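Local structure of RNA silencing suppressor p19 (Tomato bushy stunt virus, 4J39) at residues 6-10 with 66-72. The protein suppresses RNA silencing as a homodimer that probably acts as a molecular caliper, selecting small interfering RNAs by the length of their duplex. Residues are numbered along the deposited sequence; the frame is centred on the assembly and turned at random.
Sequences SPFKL and GSWTGDS. With SO4 (sulfate ion), chain C; SO4 (sulfate ion), chain E.
Ser72 reaches from the first turn of helix 70-78 to Pro7 in the N-terminal loop of the p19 core, an example of a helix-capping box that also ties down a distant segment. Its OG donates to Pro7 O at 2.6 Å, 17° from the carbonyl plane, while accepting from Thr69 N. With chi1 at 74°, OG lies between the backbone N and carbonyl carbon of Ser72, turned back toward Thr69; Thr69 OG1 completes the box by accepting from Ser72 N at 3.0 Å. Two residues along, Lys9 N donates to Ser67 O (2.7 Å), approaching from above the carbonyl plane, and the same oxygen lies near the edge of the Phe8 ring. On the outer side, the Lys9 chain bends at chi3 and crosses Thr69 CG2, bringing NZ to two waters: one bridges to Thr69 OG1, and the other donates to Gly66 O at 2.7 Å. Inward, Phe8 CE2 meets Trp68 CD1 at 3.8 Å, the Phe8 ring and the five-membered ring of Trp68 meeting obliquely, planes at 76°. Around the indole, Trp41 packs edge-to-face, and Ala115 and Ile116 of helix 108-124 touch it. Ser67 OG is hydrogen-bonded outside the pair of segments, to Glu39 OE1 and Val64 O.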
loop_
_atom_site.group_PDB
_atom_site.type_symbol
_atom_site.label_atom_id
_atom_site.label_comp_id
_atom_site.label_asym_id
_atom_site.label_seq_id
_atom_site.Cartn_x
_atom_site.Cartn_y
_atom_site.Cartn_z
ATOM N N SER A 6 -16.884 13.858 -7.132
ATOM C CA SER A 6 -15.574 13.227 -7.042
ATOM C C SER A 6 -15.004 13.339 -5.636
ATOM O O SER A 6 -15.173 14.374 -5.039
ATOM C CB SER A 6 -14.645 14.055 -7.920
ATOM O OG SER A 6 -13.380 13.428 -8.037
ATOM N N PRO A 7 -14.145 12.391 -5.200
ATOM C CA PRO A 7 -13.342 12.620 -3.971
ATOM C C PRO A 7 -12.211 13.603 -4.139
ATOM O O PRO A 7 -11.595 14.039 -3.107
ATOM C CB PRO A 7 -12.843 11.209 -3.642
ATOM C CG PRO A 7 -12.698 10.640 -4.903
ATOM C CD PRO A 7 -13.765 11.094 -5.801
ATOM N N PHE A 8 -11.911 13.977 -5.380
ATOM C CA PHE A 8 -10.772 14.839 -5.704
ATOM C C PHE A 8 -11.134 16.328 -5.657
ATOM O O PHE A 8 -12.269 16.741 -6.043
ATOM C CB PHE A 8 -10.101 14.441 -7.000
ATOM C CG PHE A 8 -9.523 13.086 -6.967
ATOM C CD1 PHE A 8 -10.124 12.051 -7.683
ATOM C CD2 PHE A 8 -8.378 12.765 -6.277
ATOM C CE1 PHE A 8 -9.625 10.815 -7.668
ATOM C CE2 PHE A 8 -7.915 11.539 -6.170
ATOM C CZ PHE A 8 -8.490 10.499 -6.953
ATOM N N LYS A 9 -10.201 17.147 -5.194
ATOM C CA LYS A 9 -10.310 18.601 -5.074
ATOM C C LYS A 9 -9.513 19.426 -6.102
ATOM O O LYS A 9 -9.554 20.649 -6.192
ATOM C CB LYS A 9 -9.875 18.987 -3.660
ATOM C CG LYS A 9 -10.505 18.222 -2.527
ATOM C CD LYS A 9 -10.126 18.756 -1.174
ATOM C CE LYS A 9 -10.562 20.220 -0.843
ATOM N NZ LYS A 9 -9.979 20.616 0.495
ATOM N N LEU A 10 -8.780 18.743 -6.983
ATOM C CA LEU A 10 -8.045 19.368 -8.017
ATOM C C LEU A 10 -8.378 18.617 -9.332
ATOM O O LEU A 10 -8.646 17.438 -9.312
ATOM C CB LEU A 10 -6.547 19.169 -7.759
ATOM C CG LEU A 10 -5.839 19.838 -6.580
ATOM C CD1 LEU A 10 -4.386 19.458 -6.551
ATOM C CD2 LEU A 10 -6.079 21.400 -6.548
ATOM N N GLY A 66 -2.816 18.111 -1.470
ATOM C CA GLY A 66 -4.152 18.778 -1.323
ATOM C C GLY A 66 -5.186 18.160 -2.251
ATOM O O GLY A 66 -6.311 18.623 -2.289
ATOM N N SER A 67 -4.850 17.099 -2.991
ATOM C CA SER A 67 -5.821 16.632 -4.086
ATOM C C SER A 67 -7.030 15.901 -3.519
ATOM O O SER A 67 -8.094 15.756 -4.204
ATOM C CB SER A 67 -5.073 15.790 -5.120
ATOM O OG SER A 67 -4.765 14.600 -4.565
ATOM N N TRP A 68 -6.960 15.450 -2.288
ATOM C CA TRP A 68 -8.035 14.865 -1.539
ATOM C C TRP A 68 -7.810 14.918 -0.072
ATOM O O TRP A 68 -6.675 14.969 0.378
ATOM C CB TRP A 68 -8.367 13.405 -2.031
ATOM C CG TRP A 68 -7.232 12.426 -1.844
ATOM C CD1 TRP A 68 -6.283 12.109 -2.765
ATOM C CD2 TRP A 68 -6.928 11.732 -0.664
ATOM N NE1 TRP A 68 -5.402 11.189 -2.206
ATOM C CE2 TRP A 68 -5.744 10.955 -0.908
ATOM C CE3 TRP A 68 -7.539 11.606 0.565
ATOM C CZ2 TRP A 68 -5.191 10.114 0.101
ATOM C CZ3 TRP A 68 -7.025 10.813 1.532
ATOM C CH2 TRP A 68 -5.855 10.060 1.294
ATOM N N THR A 69 -8.898 14.883 0.715
ATOM C CA THR A 69 -8.832 14.881 2.166
ATOM C C THR A 69 -9.729 13.777 2.700
ATOM O O THR A 69 -10.612 13.188 1.937
ATOM C CB THR A 69 -9.257 16.261 2.696
ATOM O OG1 THR A 69 -10.656 16.363 2.353
ATOM C CG2 THR A 69 -8.490 17.442 2.157
ATOM N N GLY A 70 -9.664 13.460 3.957
ATOM C CA GLY A 70 -10.576 12.488 4.586
ATOM C C GLY A 70 -12.045 12.945 4.361
ATOM O O GLY A 70 -12.942 12.090 4.005
ATOM N N ASP A 71 -12.247 14.244 4.522
ATOM C CA ASP A 71 -13.604 14.794 4.298
ATOM C C ASP A 71 -14.087 14.671 2.851
ATOM O O ASP A 71 -15.257 14.260 2.590
ATOM C CB ASP A 71 -13.714 16.223 4.740
ATOM C CG ASP A 71 -13.678 16.398 6.299
ATOM O OD1 ASP A 71 -13.610 17.593 6.669
ATOM O OD2 ASP A 71 -13.771 15.421 7.064
ATOM N N SER A 72 -13.265 15.069 1.873
ATOM C CA SER A 72 -13.650 14.979 0.413
ATOM C C SER A 72 -13.858 13.520 0.080
ATOM O O SER A 72 -14.821 13.154 -0.662
ATOM C CB SER A 72 -12.695 15.659 -0.534
ATOM O OG SER A 72 -11.480 14.907 -0.699
HETATM S S SO4 C . -14.062 13.011 -11.632
HETATM O O1 SO4 C . -13.141 12.505 -10.534
HETATM O O2 SO4 C . -15.451 12.587 -11.290
HETATM O O3 SO4 C . -13.669 12.435 -12.861
HETATM O O4 SO4 C . -13.936 14.407 -11.626
HETATM S S SO4 E . -6.457 13.166 5.670
HETATM O O1 SO4 E . -5.864 13.786 6.863
HETATM O O2 SO4 E . -6.883 11.771 6.074
HETATM O O3 SO4 E . -7.451 14.152 5.205
HETATM O O4 SO4 E . -5.549 13.111 4.534
HETATM O O HOH W 1 -15.950 15.034 -2.372
HETATM O O HOH W 2 -11.718 19.078 2.337
HETATM O O HOH W 3 -6.968 20.084 -0.093
#